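Local structure of CymD (Pseudomonas putida, 6Z34) at residues A[53-58]-A[421-426]; A[186-191]-A[321-326]; A[270-275]-A[313-318]; A[349-354]-A[383-388]; A[394-399]-A[429-434]. The protein forms an outer-membrane channel of the FadL family for monoaromatic hydrocarbons, whose uptake proceeds by lateral diffusion. One frame throughout, in Å; residues are numbered along the deposited sequence.

Contact 1 (A[53-58]-A[421-426]); sequences ITAELE and VSHSQI
H423 leans its imidazole across to the facing strand, where ND1 donates to E56 O at 3.0 Å (152°). The side chain leaves with CG trans to the backbone N (chi1 -169°), and the acceptor lies at the ring edge, close to its plane. E56 O is thus gripped twice: S424 N and H423 ND1 reach it from opposite faces of its carbonyl plane, the imidazole from well above it.

The two glutamates take different shapes. E56 runs extended past S424, whereas E58 bends at chi2 (114°) and turns its carboxylate back over S422. There S422 OG donates to E58 OE1 at 2.7 Å, meeting it from above the carboxylate plane.

On the face shared by A55, L57, H423 and Q425, L57 CD1 reaches V421 CG1 at 3.8 Å and also comes close to S422 O. Farther along, I53 CG2 touches the extended chain of Q425 at its CG, 4.0 Å away.

Paired backbone bonds run from T54–I426 to E58–S422. Strand 422-437 lies between strands 43-58 and 393-404, and this antiparallel pairing of the first and last long strands is the seam that closes an outer-membrane beta barrel of the FadL type.

Contact 2 (A[186-191]-A[321-326]); sequences GSLMPA and TGDTIN
L188 lies over residues D323 to I325, its backbone and side chain both turned to them. L188 N donates to T324 O at 2.9 Å in a fairly straight bond (161°), tilted out of the carbonyl plane. Its CD1 branch crosses D323 at a slant and touches the latter's CB at 3.6 Å, while L188 CB rests 4.0 Å from I325 CB.

Next to L188, M189 and I325 pass across one another. In I325, CG1 leaves opposite the backbone N (chi1 -177°) and a turn at chi2 then swings CD1 to 3.4 Å from M189 CG, a tight carbon contact. M189 itself bends at chi2 and chi3, taking its sulfur and methyl away from the strand.

S187 adds a polar touch at the surface: its OG makes a weak bond to D323 OD2 at 3.5 Å. D323 is held in turn by an ST turn, in which its backbone N donates to T321 OG1 at 2.8 Å. G186, with a positive phi, brings its CA to 4.2 Å from I325 CA, and its carbonyl O receives M189 N as the chain turns into helix 188-193.

The contact therefore sets the start of this helix against strand 324-328, which is flanked by strands 184-185 and 313-318. L188 and I325 both pack on F316, and M189 continues to I175 and V179 of helix 172-180.

Contact 3 (A[270-275]-A[313-318]); sequences ELKLHN and EVNFKQ
H274 and E313 lie side by side, and the imidazole edge meets the carboxylate: H274 ND1 donates to E313 OE1 at 3.1 Å, nearly straight (165°). H274 swings CG away from its own N (chi1 -165°) and E313 stays extended, which sets the two alongside. The oxygen sits in the ring plane, but the flat groups stand almost perpendicular, so the N-H arrives from above the carboxylate plane.

On the face of L271, L273, V314 and F316 the contact is apolar. L273 CD2 lies 3.6 Å from V314 CG2, and L271 CD1 reaches V314 CG1 and F316 CB, each at 3.9 Å. On the other face, with K272 and N315, E270 and K317 pass aslant, with a long salt bridge of 3.6 Å between E270 OE1 and K317 NZ.

The imidazole is flanked on both faces: N275 ND2 over the centre of one, K272 CE toward the rim of the other. Behind them, D311 O accepts from N275 ND2, and K272 and H274 also touch D248.

Strand 265-273 runs antiparallel to 313-318 and has strand 234-259 along its other edge, while 313-318 continues the sheet to 324-328. L271 packs on L203, A205 and V215 of strand 198-229, and F316 meets L188 of helix 188-193.

Contact 4 (A[349-354]-A[383-388]); sequences ANWVFR and GGFSYA
W351 and Y387 make the dense part of this contact. The edge of the tyrosine ring points at the face of the indole, edge-to-face, with the six-membered ring centroids 4.6 Å apart and the planes at 66°. Y387 CD1 sits over the middle of the indole and comes within 3.2 Å of W351 CE2. F385 joins from the indole's edge, its CD1 3.7 Å from W351 CZ3 with the rings inclined, which makes a three-ring cluster. Y387 also sets its ring edge-to-face with F389.

Such aromatic residues on one face of antiparallel strands, near the strand ends, are consistent with the aromatic girdle of outer-membrane beta barrels, here on strands 351-362 and 378-388.

The opposite face is mixed, with V352 beside R354 and S386. R354 runs extended from CG to NE and turns the edge of its guanidinium to S386 OG, although the place of that hydroxyl is less sure; V352 CG1 lies over one guanidinium face. The arginine's firmer partner is Q344 OE1, bonded to NE.

Packing thins away from the cluster. F353, on the surface, touches F385 only lightly, through the CD1 side of its ring, with CD1 3.9 Å from F385 CB. Glycines G383 and G384 oppose R354 through backbone, with R354 N bonded to G384 O at 2.8 Å. At the other end, where the strand gives way to loop, N350 ND2 makes a weak bond of 3.1 Å to A388 O.

Contact 5 (A[394-399]-A[429-434]); sequences VVDFSL and SISYTK
The rings of F397 and Y432 meet the facing strand at their edges. I430 CD1 lies close to the plane of the F397 ring, 3.8 Å from its CD1, and V395 CG2 stands near the plane of the Y432 ring, 4.3 Å from its CD2. Between the rings, I430 and V395 fill the same face of the sheet: I430 CD1 touches V395 CG1 at 3.8 Å. In the isoleucine CG1 points opposite the backbone N (chi1 179°), and a further turn at chi2 carries CD1 across to the facing strand, where it also approaches D396 O at 3.2 Å.

The other face is mainly polar, with serines, D396 and T433 beside V394. S398 CB and S429 CB come together at 3.5 Å. Their hydroxyls turn to other partners, S398 OG to P11 O and S429 OG to D51. D396 OD2 lies 3.2 Å from S431 OG, but at an angle too poor for a hydrogen bond. Backbone bonds pair V394 with T433 and D396 with S431; beyond them S398 N gives a weak, bent bond to S429 O.

Strand 393-404 is bordered on its other edge by strand 378-388, and 422-437 by strand 43-58, where I430 packs on M50 and Y432 on L48. The N-terminal helix 10-15 covers the serine face through P11 and Q14, and the Y432 hydroxyl bonds D393.

From the N terminus, residues 53-58 open contact 1, which closes only at 421-426 and so encloses contacts 2, 3 and 4. Within it, 186-191 waits for 321-326 in contact 2, and contact 3 (270-275 with 313-318) is nested inside that loop; the two touch through the successive strands 313-318 and 324-328. Contact 4 follows in series, on the opposite side of the chain's centre, about 59 Å from contact 2 between centres. Contact 5 crosses contact 1: 394-399 lies inside its loop, 429-434 beyond it. Strand 422-437 serves both, and I426 touches L399. Contacts 4 and 5 adjoin through strands 378-388 and 393-404, their centres about 9 Å apart.

Contact 1 (A[53-58]-A[421-426])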
# COMPACT_ATOMS: atom_id res chain seq x y z
N ILE A 53 9.20 4.45 7.43
CA ILE A 53 9.83 4.30 6.13
C ILE A 53 10.69 5.53 5.87
O ILE A 53 10.17 6.65 5.80
CB ILE A 53 8.78 4.13 5.02
CG1 ILE A 53 7.95 2.88 5.30
CG2 ILE A 53 9.48 4.06 3.64
CD1 ILE A 53 6.46 3.13 5.35
N THR A 54 11.99 5.31 5.74
CA THR A 54 12.93 6.31 5.25
C THR A 54 13.48 5.86 3.90
O THR A 54 13.87 4.69 3.75
CB THR A 54 14.07 6.54 6.24
OG1 THR A 54 14.65 5.28 6.59
CG2 THR A 54 13.54 7.22 7.49
N ALA A 55 13.51 6.76 2.94
CA ALA A 55 13.96 6.43 1.60
C ALA A 55 15.10 7.36 1.18
O ALA A 55 15.30 8.43 1.76
CB ALA A 55 12.82 6.51 0.60
N GLU A 56 15.83 6.92 0.16
CA GLU A 56 16.97 7.66 -0.38
C GLU A 56 17.05 7.36 -1.86
O GLU A 56 16.79 6.23 -2.29
CB GLU A 56 18.29 7.27 0.31
CG GLU A 56 19.52 7.37 -0.58
CD GLU A 56 20.68 6.52 -0.10
OE1 GLU A 56 20.75 6.22 1.11
OE2 GLU A 56 21.52 6.14 -0.94
N LEU A 57 17.42 8.36 -2.65
CA LEU A 57 17.47 8.18 -4.09
C LEU A 57 18.73 8.83 -4.63
O LEU A 57 18.91 10.04 -4.49
CB LEU A 57 16.21 8.75 -4.74
CG LEU A 57 16.24 9.17 -6.20
CD1 LEU A 57 16.63 7.99 -7.06
CD2 LEU A 57 14.84 9.64 -6.56
N GLU A 58 19.58 8.02 -5.25
CA GLU A 58 20.86 8.46 -5.80
C GLU A 58 20.71 8.83 -7.27
O GLU A 58 20.02 8.13 -8.03
CB GLU A 58 21.91 7.36 -5.65
CG GLU A 58 22.12 6.86 -4.22
CD GLU A 58 21.69 5.42 -4.02
OE1 GLU A 58 22.55 4.52 -4.09
OE2 GLU A 58 20.48 5.18 -3.78
N VAL A 421 19.92 5.36 -12.04
CA VAL A 421 19.13 5.69 -10.86
C VAL A 421 19.35 4.60 -9.83
O VAL A 421 19.39 3.41 -10.17
CB VAL A 421 17.63 5.85 -11.19
CG1 VAL A 421 16.78 5.51 -9.97
CG2 VAL A 421 17.31 7.25 -11.67
N SER A 422 19.51 4.99 -8.57
CA SER A 422 19.65 4.03 -7.49
C SER A 422 18.68 4.42 -6.38
O SER A 422 18.60 5.59 -6.00
CB SER A 422 21.09 3.99 -6.97
OG SER A 422 21.23 3.04 -5.93
N HIS A 423 17.93 3.44 -5.88
CA HIS A 423 16.87 3.68 -4.91
C HIS A 423 17.07 2.77 -3.71
O HIS A 423 17.09 1.54 -3.86
CB HIS A 423 15.49 3.47 -5.53
CG HIS A 423 14.36 3.96 -4.68
ND1 HIS A 423 14.52 4.97 -3.76
CD2 HIS A 423 13.07 3.57 -4.61
CE1 HIS A 423 13.37 5.19 -3.15
NE2 HIS A 423 12.47 4.35 -3.64
N SER A 424 17.19 3.36 -2.52
CA SER A 424 17.43 2.64 -1.28
C SER A 424 16.33 2.97 -0.27
O SER A 424 15.94 4.14 -0.12
CB SER A 424 18.81 2.99 -0.71
OG SER A 424 18.94 2.57 0.63
N GLN A 425 15.82 1.95 0.41
CA GLN A 425 14.68 2.17 1.29
C GLN A 425 14.75 1.24 2.49
O GLN A 425 14.97 0.04 2.34
CB GLN A 425 13.38 1.96 0.52
CG GLN A 425 12.15 2.13 1.36
CD GLN A 425 10.89 1.78 0.61
OE1 GLN A 425 10.37 0.66 0.72
NE2 GLN A 425 10.38 2.74 -0.17
N ILE A 426 14.55 1.81 3.68
CA ILE A 426 14.60 1.09 4.94
C ILE A 426 13.25 1.23 5.62
O ILE A 426 12.79 2.35 5.88
CB ILE A 426 15.72 1.60 5.84
CG1 ILE A 426 17.09 1.30 5.22
CG2 ILE A 426 15.61 0.98 7.22
CD1 ILE A 426 18.26 1.64 6.11

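Contact 2 (A[186-191]-A[321-326])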
# COMPACT_ATOMS: atom_id res chain seq x y z
N GLY A 186 -10.37 22.42 -22.23
CA GLY A 186 -10.86 23.33 -21.22
C GLY A 186 -10.59 24.77 -21.62
O GLY A 186 -9.56 25.09 -22.23
N SER A 187 -11.52 25.66 -21.25
CA SER A 187 -11.47 27.07 -21.61
C SER A 187 -10.26 27.79 -21.02
O SER A 187 -9.98 28.92 -21.43
CB SER A 187 -12.75 27.76 -21.15
OG SER A 187 -13.12 27.36 -19.84
N LEU A 188 -9.56 27.18 -20.07
CA LEU A 188 -8.35 27.77 -19.50
C LEU A 188 -7.16 27.69 -20.45
O LEU A 188 -6.18 28.41 -20.25
CB LEU A 188 -8.03 27.10 -18.16
CG LEU A 188 -7.54 28.01 -17.04
CD1 LEU A 188 -8.45 29.22 -16.87
CD2 LEU A 188 -7.41 27.24 -15.71
N MET A 189 -7.23 26.83 -21.47
CA MET A 189 -6.11 26.67 -22.41
C MET A 189 -5.78 27.95 -23.17
O MET A 189 -4.62 28.39 -23.13
CB MET A 189 -6.41 25.50 -23.35
CG MET A 189 -5.77 24.20 -22.95
SD MET A 189 -4.04 24.18 -23.44
CE MET A 189 -4.20 24.64 -25.15
N PRO A 190 -6.72 28.58 -23.90
CA PRO A 190 -6.31 29.75 -24.70
C PRO A 190 -5.87 30.94 -23.87
O PRO A 190 -4.93 31.64 -24.25
CB PRO A 190 -7.58 30.07 -25.52
CG PRO A 190 -8.70 29.53 -24.69
CD PRO A 190 -8.16 28.30 -24.04
N ALA A 191 -6.53 31.19 -22.73
CA ALA A 191 -6.11 32.27 -21.85
C ALA A 191 -4.71 32.02 -21.29
O ALA A 191 -3.96 32.97 -21.04
CB ALA A 191 -7.11 32.45 -20.71
N THR A 321 -13.97 31.78 -12.02
CA THR A 321 -14.66 31.82 -13.30
C THR A 321 -15.55 30.60 -13.52
O THR A 321 -16.66 30.73 -14.06
CB THR A 321 -13.61 31.90 -14.42
OG1 THR A 321 -12.71 30.80 -14.29
CG2 THR A 321 -12.82 33.19 -14.31
N GLY A 322 -15.11 29.43 -13.10
CA GLY A 322 -15.62 28.21 -13.66
C GLY A 322 -14.91 27.79 -14.93
O GLY A 322 -15.40 26.89 -15.63
N ASP A 323 -13.79 28.44 -15.25
CA ASP A 323 -12.97 28.04 -16.38
C ASP A 323 -12.15 26.81 -15.99
O ASP A 323 -11.51 26.80 -14.94
CB ASP A 323 -12.04 29.18 -16.81
CG ASP A 323 -12.74 30.21 -17.68
OD1 ASP A 323 -13.81 30.72 -17.28
OD2 ASP A 323 -12.21 30.52 -18.76
N THR A 324 -12.17 25.79 -16.84
CA THR A 324 -11.56 24.51 -16.52
C THR A 324 -10.39 24.21 -17.44
O THR A 324 -10.22 24.79 -18.51
CB THR A 324 -12.58 23.37 -16.62
OG1 THR A 324 -12.95 23.16 -17.99
CG2 THR A 324 -13.82 23.70 -15.80
N ILE A 325 -9.56 23.28 -16.97
CA ILE A 325 -8.51 22.67 -17.77
C ILE A 325 -8.58 21.18 -17.52
O ILE A 325 -8.64 20.75 -16.36
CB ILE A 325 -7.12 23.25 -17.43
CG1 ILE A 325 -6.07 22.64 -18.35
CG2 ILE A 325 -6.76 23.06 -15.96
CD1 ILE A 325 -5.99 23.37 -19.64
N ASN A 326 -8.63 20.39 -18.58
CA ASN A 326 -8.83 18.96 -18.48
C ASN A 326 -7.61 18.23 -19.02
O ASN A 326 -6.92 18.73 -19.91
CB ASN A 326 -10.07 18.52 -19.23
CG ASN A 326 -11.34 19.02 -18.58
OD1 ASN A 326 -11.52 18.90 -17.37
ND2 ASN A 326 -12.21 19.61 -19.38

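Contact 3 (A[270-275]-A[313-318])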
# COMPACT_ATOMS: atom_id res chain seq x y z
N GLU A 270 -10.99 24.03 -7.74
CA GLU A 270 -11.26 22.65 -7.38
C GLU A 270 -10.53 21.71 -8.33
O GLU A 270 -10.37 21.98 -9.52
CB GLU A 270 -12.77 22.38 -7.40
CG GLU A 270 -13.36 22.15 -8.80
CD GLU A 270 -14.51 21.13 -8.81
OE1 GLU A 270 -15.59 21.45 -8.26
OE2 GLU A 270 -14.33 20.03 -9.37
N LEU A 271 -10.08 20.59 -7.78
CA LEU A 271 -9.43 19.54 -8.54
C LEU A 271 -10.16 18.22 -8.31
O LEU A 271 -10.58 17.91 -7.19
CB LEU A 271 -7.95 19.37 -8.15
CG LEU A 271 -7.16 18.38 -9.00
CD1 LEU A 271 -6.91 18.95 -10.40
CD2 LEU A 271 -5.85 17.99 -8.32
N LYS A 272 -10.31 17.45 -9.38
CA LYS A 272 -10.93 16.14 -9.32
C LYS A 272 -10.04 15.15 -10.06
O LYS A 272 -9.66 15.39 -11.21
CB LYS A 272 -12.34 16.18 -9.92
CG LYS A 272 -12.94 14.83 -10.18
CD LYS A 272 -13.98 14.89 -11.29
CE LYS A 272 -14.40 13.50 -11.73
NZ LYS A 272 -13.50 12.99 -12.79
N LEU A 273 -9.67 14.06 -9.39
CA LEU A 273 -9.06 12.92 -10.07
C LEU A 273 -10.14 11.88 -10.30
O LEU A 273 -11.04 11.71 -9.48
CB LEU A 273 -7.91 12.31 -9.27
CG LEU A 273 -6.67 13.18 -9.13
CD1 LEU A 273 -5.47 12.30 -8.89
CD2 LEU A 273 -6.49 14.05 -10.37
N HIS A 274 -10.06 11.18 -11.43
CA HIS A 274 -11.22 10.39 -11.83
C HIS A 274 -11.07 8.90 -11.53
O HIS A 274 -11.56 8.41 -10.50
CB HIS A 274 -11.50 10.59 -13.32
CG HIS A 274 -12.85 10.11 -13.74
ND1 HIS A 274 -13.50 10.60 -14.86
CD2 HIS A 274 -13.69 9.19 -13.20
CE1 HIS A 274 -14.67 10.00 -14.98
NE2 HIS A 274 -14.81 9.14 -13.99
N ASN A 275 -10.43 8.17 -12.44
CA ASN A 275 -10.47 6.71 -12.47
C ASN A 275 -9.26 6.13 -11.76
O ASN A 275 -8.19 5.96 -12.36
CB ASN A 275 -10.57 6.19 -13.89
CG ASN A 275 -11.87 6.60 -14.58
OD1 ASN A 275 -12.96 6.37 -14.06
ND2 ASN A 275 -11.75 7.19 -15.77
N GLU A 313 -8.26 10.56 -15.68
CA GLU A 313 -8.52 11.96 -15.97
C GLU A 313 -8.16 12.86 -14.80
O GLU A 313 -8.27 12.48 -13.63
CB GLU A 313 -10.00 12.17 -16.32
CG GLU A 313 -10.43 11.61 -17.66
CD GLU A 313 -11.94 11.65 -17.86
OE1 GLU A 313 -12.61 12.48 -17.20
OE2 GLU A 313 -12.46 10.85 -18.67
N VAL A 314 -7.76 14.09 -15.13
CA VAL A 314 -7.40 15.12 -14.16
C VAL A 314 -8.08 16.41 -14.61
O VAL A 314 -7.77 16.93 -15.69
CB VAL A 314 -5.88 15.33 -14.07
CG1 VAL A 314 -5.56 16.41 -13.06
CG2 VAL A 314 -5.17 14.00 -13.73
N ASN A 315 -9.02 16.90 -13.80
CA ASN A 315 -9.79 18.10 -14.14
C ASN A 315 -9.62 19.15 -13.05
O ASN A 315 -9.76 18.85 -11.86
CB ASN A 315 -11.28 17.78 -14.33
CG ASN A 315 -11.51 16.60 -15.26
OD1 ASN A 315 -10.62 16.24 -16.04
ND2 ASN A 315 -12.70 16.03 -15.21
N PHE A 316 -9.32 20.37 -13.47
CA PHE A 316 -9.20 21.52 -12.58
C PHE A 316 -10.20 22.57 -13.04
O PHE A 316 -10.31 22.83 -14.25
CB PHE A 316 -7.76 22.07 -12.59
CG PHE A 316 -7.63 23.48 -12.08
CD1 PHE A 316 -7.31 23.72 -10.74
CD2 PHE A 316 -7.79 24.57 -12.94
CE1 PHE A 316 -7.18 25.02 -10.27
CE2 PHE A 316 -7.66 25.88 -12.47
CZ PHE A 316 -7.35 26.11 -11.14
N LYS A 317 -10.93 23.15 -12.11
CA LYS A 317 -11.94 24.16 -12.42
C LYS A 317 -11.66 25.37 -11.56
O LYS A 317 -11.65 25.28 -10.33
CB LYS A 317 -13.36 23.63 -12.22
CG LYS A 317 -14.34 24.66 -11.66
CD LYS A 317 -15.79 24.21 -11.79
CE LYS A 317 -16.68 25.08 -10.92
NZ LYS A 317 -16.34 24.78 -9.49
N GLN A 318 -11.41 26.51 -12.21
CA GLN A 318 -10.97 27.71 -11.51
C GLN A 318 -12.14 28.33 -10.75
O GLN A 318 -13.20 28.59 -11.33
CB GLN A 318 -10.39 28.70 -12.52
CG GLN A 318 -9.92 30.02 -11.96
CD GLN A 318 -9.60 31.01 -13.08
OE1 GLN A 318 -10.36 31.15 -14.03
NE2 GLN A 318 -8.47 31.71 -12.96

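Contact 4 (A[349-354]-A[383-388])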
# COMPACT_ATOMS: atom_id res chain seq x y z
N ALA A 349 11.76 -19.42 25.66
CA ALA A 349 10.35 -19.09 25.84
C ALA A 349 9.99 -17.66 25.47
O ALA A 349 8.80 -17.35 25.35
CB ALA A 349 9.94 -19.36 27.29
N ASN A 350 10.96 -16.75 25.28
CA ASN A 350 10.64 -15.35 25.06
C ASN A 350 11.07 -14.78 23.72
O ASN A 350 10.51 -13.77 23.30
CB ASN A 350 11.27 -14.47 26.16
CG ASN A 350 10.97 -14.97 27.55
OD1 ASN A 350 11.85 -15.46 28.24
ND2 ASN A 350 9.72 -14.84 27.97
N TRP A 351 12.04 -15.38 23.04
CA TRP A 351 12.64 -14.80 21.85
C TRP A 351 12.26 -15.59 20.60
O TRP A 351 12.30 -16.82 20.59
CB TRP A 351 14.16 -14.77 21.96
CG TRP A 351 14.64 -13.83 22.99
CD1 TRP A 351 15.01 -14.13 24.26
CD2 TRP A 351 14.81 -12.42 22.84
NE1 TRP A 351 15.41 -12.99 24.92
CE2 TRP A 351 15.29 -11.93 24.06
CE3 TRP A 351 14.60 -11.53 21.79
CZ2 TRP A 351 15.57 -10.58 24.27
CZ3 TRP A 351 14.88 -10.19 21.99
CH2 TRP A 351 15.35 -9.73 23.22
N VAL A 352 11.90 -14.86 19.55
CA VAL A 352 11.68 -15.42 18.22
C VAL A 352 12.51 -14.60 17.24
O VAL A 352 12.52 -13.37 17.32
CB VAL A 352 10.19 -15.37 17.84
CG1 VAL A 352 9.98 -15.86 16.45
CG2 VAL A 352 9.36 -16.17 18.83
N PHE A 353 13.21 -15.28 16.33
CA PHE A 353 14.07 -14.60 15.36
C PHE A 353 13.64 -14.92 13.93
O PHE A 353 13.31 -16.07 13.62
CB PHE A 353 15.53 -14.98 15.57
CG PHE A 353 16.07 -14.51 16.88
CD1 PHE A 353 16.32 -13.17 17.09
CD2 PHE A 353 16.29 -15.40 17.91
CE1 PHE A 353 16.80 -12.72 18.31
CE2 PHE A 353 16.77 -14.96 19.13
CZ PHE A 353 17.02 -13.63 19.34
N ARG A 354 13.63 -13.90 13.07
CA ARG A 354 13.13 -14.03 11.71
C ARG A 354 14.11 -13.45 10.69
O ARG A 354 14.91 -12.56 11.00
CB ARG A 354 11.78 -13.32 11.54
CG ARG A 354 10.88 -13.36 12.74
CD ARG A 354 9.43 -13.24 12.33
NE ARG A 354 8.57 -13.70 13.40
CZ ARG A 354 8.33 -13.02 14.52
NH1 ARG A 354 8.89 -11.83 14.71
NH2 ARG A 354 7.53 -13.54 15.45
N GLY A 383 14.99 -8.77 8.39
CA GLY A 383 15.18 -9.50 9.62
C GLY A 383 14.26 -8.95 10.69
O GLY A 383 13.67 -7.87 10.53
N GLY A 384 14.14 -9.69 11.78
CA GLY A 384 13.28 -9.26 12.87
C GLY A 384 13.33 -10.22 14.04
O GLY A 384 13.98 -11.27 14.00
N PHE A 385 12.63 -9.82 15.09
CA PHE A 385 12.61 -10.56 16.34
C PHE A 385 11.31 -10.26 17.06
O PHE A 385 10.64 -9.26 16.80
CB PHE A 385 13.81 -10.21 17.24
CG PHE A 385 13.65 -8.91 17.99
CD1 PHE A 385 12.94 -8.86 19.18
CD2 PHE A 385 14.24 -7.75 17.51
CE1 PHE A 385 12.79 -7.66 19.86
CE2 PHE A 385 14.10 -6.55 18.19
CZ PHE A 385 13.37 -6.51 19.36
N SER A 386 10.97 -11.16 17.99
CA SER A 386 9.86 -10.96 18.90
C SER A 386 10.33 -11.24 20.32
O SER A 386 11.20 -12.09 20.55
CB SER A 386 8.68 -11.86 18.55
OG SER A 386 7.94 -11.31 17.48
N TYR A 387 9.77 -10.50 21.26
CA TYR A 387 9.98 -10.74 22.68
C TYR A 387 8.62 -10.81 23.35
O TYR A 387 7.74 -9.99 23.07
CB TYR A 387 10.83 -9.66 23.33
CG TYR A 387 11.26 -10.04 24.72
CD1 TYR A 387 12.36 -10.86 24.92
CD2 TYR A 387 10.55 -9.61 25.84
CE1 TYR A 387 12.75 -11.23 26.21
CE2 TYR A 387 10.93 -9.97 27.12
CZ TYR A 387 12.03 -10.78 27.30
OH TYR A 387 12.42 -11.15 28.57
N ALA A 388 8.44 -11.81 24.20
CA ALA A 388 7.22 -11.96 24.99
C ALA A 388 7.55 -11.56 26.42
O ALA A 388 8.34 -12.23 27.09
CB ALA A 388 6.68 -13.38 24.90

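Contact 5 (A[394-399]-A[429-434])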
# COMPACT_ATOMS: atom_id res chain seq x y z
N VAL A 394 3.37 -9.13 23.83
CA VAL A 394 4.43 -9.49 22.90
C VAL A 394 4.82 -8.28 22.07
O VAL A 394 3.96 -7.54 21.59
CB VAL A 394 4.03 -10.67 21.97
CG1 VAL A 394 5.11 -10.92 20.92
CG2 VAL A 394 3.78 -11.94 22.79
N VAL A 395 6.12 -8.08 21.91
CA VAL A 395 6.67 -7.04 21.04
C VAL A 395 7.29 -7.70 19.83
O VAL A 395 7.99 -8.71 19.96
CB VAL A 395 7.70 -6.16 21.78
CG1 VAL A 395 8.32 -5.18 20.82
CG2 VAL A 395 7.02 -5.43 22.89
N ASP A 396 7.01 -7.15 18.65
CA ASP A 396 7.55 -7.62 17.39
C ASP A 396 8.26 -6.47 16.72
O ASP A 396 7.81 -5.32 16.81
CB ASP A 396 6.47 -8.16 16.47
CG ASP A 396 5.57 -9.17 17.15
OD1 ASP A 396 5.98 -10.34 17.30
OD2 ASP A 396 4.44 -8.80 17.52
N PHE A 397 9.37 -6.77 16.03
CA PHE A 397 10.19 -5.74 15.42
C PHE A 397 10.79 -6.24 14.12
O PHE A 397 11.21 -7.40 14.03
CB PHE A 397 11.31 -5.27 16.34
CG PHE A 397 12.29 -4.34 15.68
CD1 PHE A 397 12.02 -2.99 15.61
CD2 PHE A 397 13.46 -4.82 15.12
CE1 PHE A 397 12.92 -2.13 15.00
CE2 PHE A 397 14.36 -3.97 14.50
CZ PHE A 397 14.09 -2.62 14.45
N SER A 398 10.91 -5.34 13.15
CA SER A 398 11.24 -5.71 11.78
C SER A 398 12.09 -4.61 11.14
O SER A 398 11.82 -3.42 11.33
CB SER A 398 9.97 -5.92 10.97
OG SER A 398 10.19 -6.76 9.88
N LEU A 399 13.09 -5.03 10.37
CA LEU A 399 13.90 -4.13 9.56
C LEU A 399 14.04 -4.72 8.16
O LEU A 399 14.41 -5.89 8.01
CB LEU A 399 15.27 -3.91 10.20
CG LEU A 399 16.04 -2.73 9.64
CD1 LEU A 399 15.46 -1.42 10.16
CD2 LEU A 399 17.50 -2.85 10.00
N SER A 429 9.67 -1.70 11.33
CA SER A 429 8.32 -2.10 11.71
C SER A 429 8.33 -2.61 13.14
O SER A 429 9.15 -3.46 13.52
CB SER A 429 7.79 -3.18 10.76
OG SER A 429 6.38 -3.29 10.84
N ILE A 430 7.40 -2.10 13.94
CA ILE A 430 7.36 -2.40 15.36
C ILE A 430 5.90 -2.51 15.76
O ILE A 430 5.06 -1.73 15.30
CB ILE A 430 8.14 -1.33 16.15
CG1 ILE A 430 8.10 -1.60 17.66
CG2 ILE A 430 7.62 0.05 15.81
CD1 ILE A 430 9.11 -2.65 18.10
N SER A 431 5.58 -3.52 16.57
CA SER A 431 4.20 -3.69 17.01
C SER A 431 4.16 -4.26 18.42
O SER A 431 5.09 -4.91 18.89
CB SER A 431 3.40 -4.60 16.06
OG SER A 431 3.68 -5.95 16.33
N TYR A 432 3.05 -4.00 19.09
CA TYR A 432 2.77 -4.54 20.41
C TYR A 432 1.41 -5.21 20.36
O TYR A 432 0.45 -4.64 19.82
CB TYR A 432 2.82 -3.45 21.50
CG TYR A 432 2.19 -3.92 22.79
CD1 TYR A 432 0.89 -3.57 23.10
CD2 TYR A 432 2.87 -4.76 23.66
CE1 TYR A 432 0.29 -4.01 24.25
CE2 TYR A 432 2.28 -5.20 24.83
CZ TYR A 432 0.99 -4.82 25.11
OH TYR A 432 0.36 -5.24 26.26
N THR A 433 1.32 -6.41 20.92
CA THR A 433 0.07 -7.17 20.96
C THR A 433 -0.22 -7.53 22.41
O THR A 433 0.61 -8.13 23.10
CB THR A 433 0.12 -8.42 20.08
OG1 THR A 433 0.48 -8.04 18.74
CG2 THR A 433 -1.23 -9.16 20.11
N LYS A 434 -1.41 -7.17 22.85
CA LYS A 434 -1.89 -7.52 24.16
C LYS A 434 -3.02 -8.51 23.93
O LYS A 434 -3.99 -8.19 23.23
CB LYS A 434 -2.37 -6.30 24.93
CG LYS A 434 -3.53 -6.60 25.87
CD LYS A 434 -3.09 -7.42 27.06
CE LYS A 434 -2.26 -6.66 28.06
NZ LYS A 434 -1.92 -7.57 29.19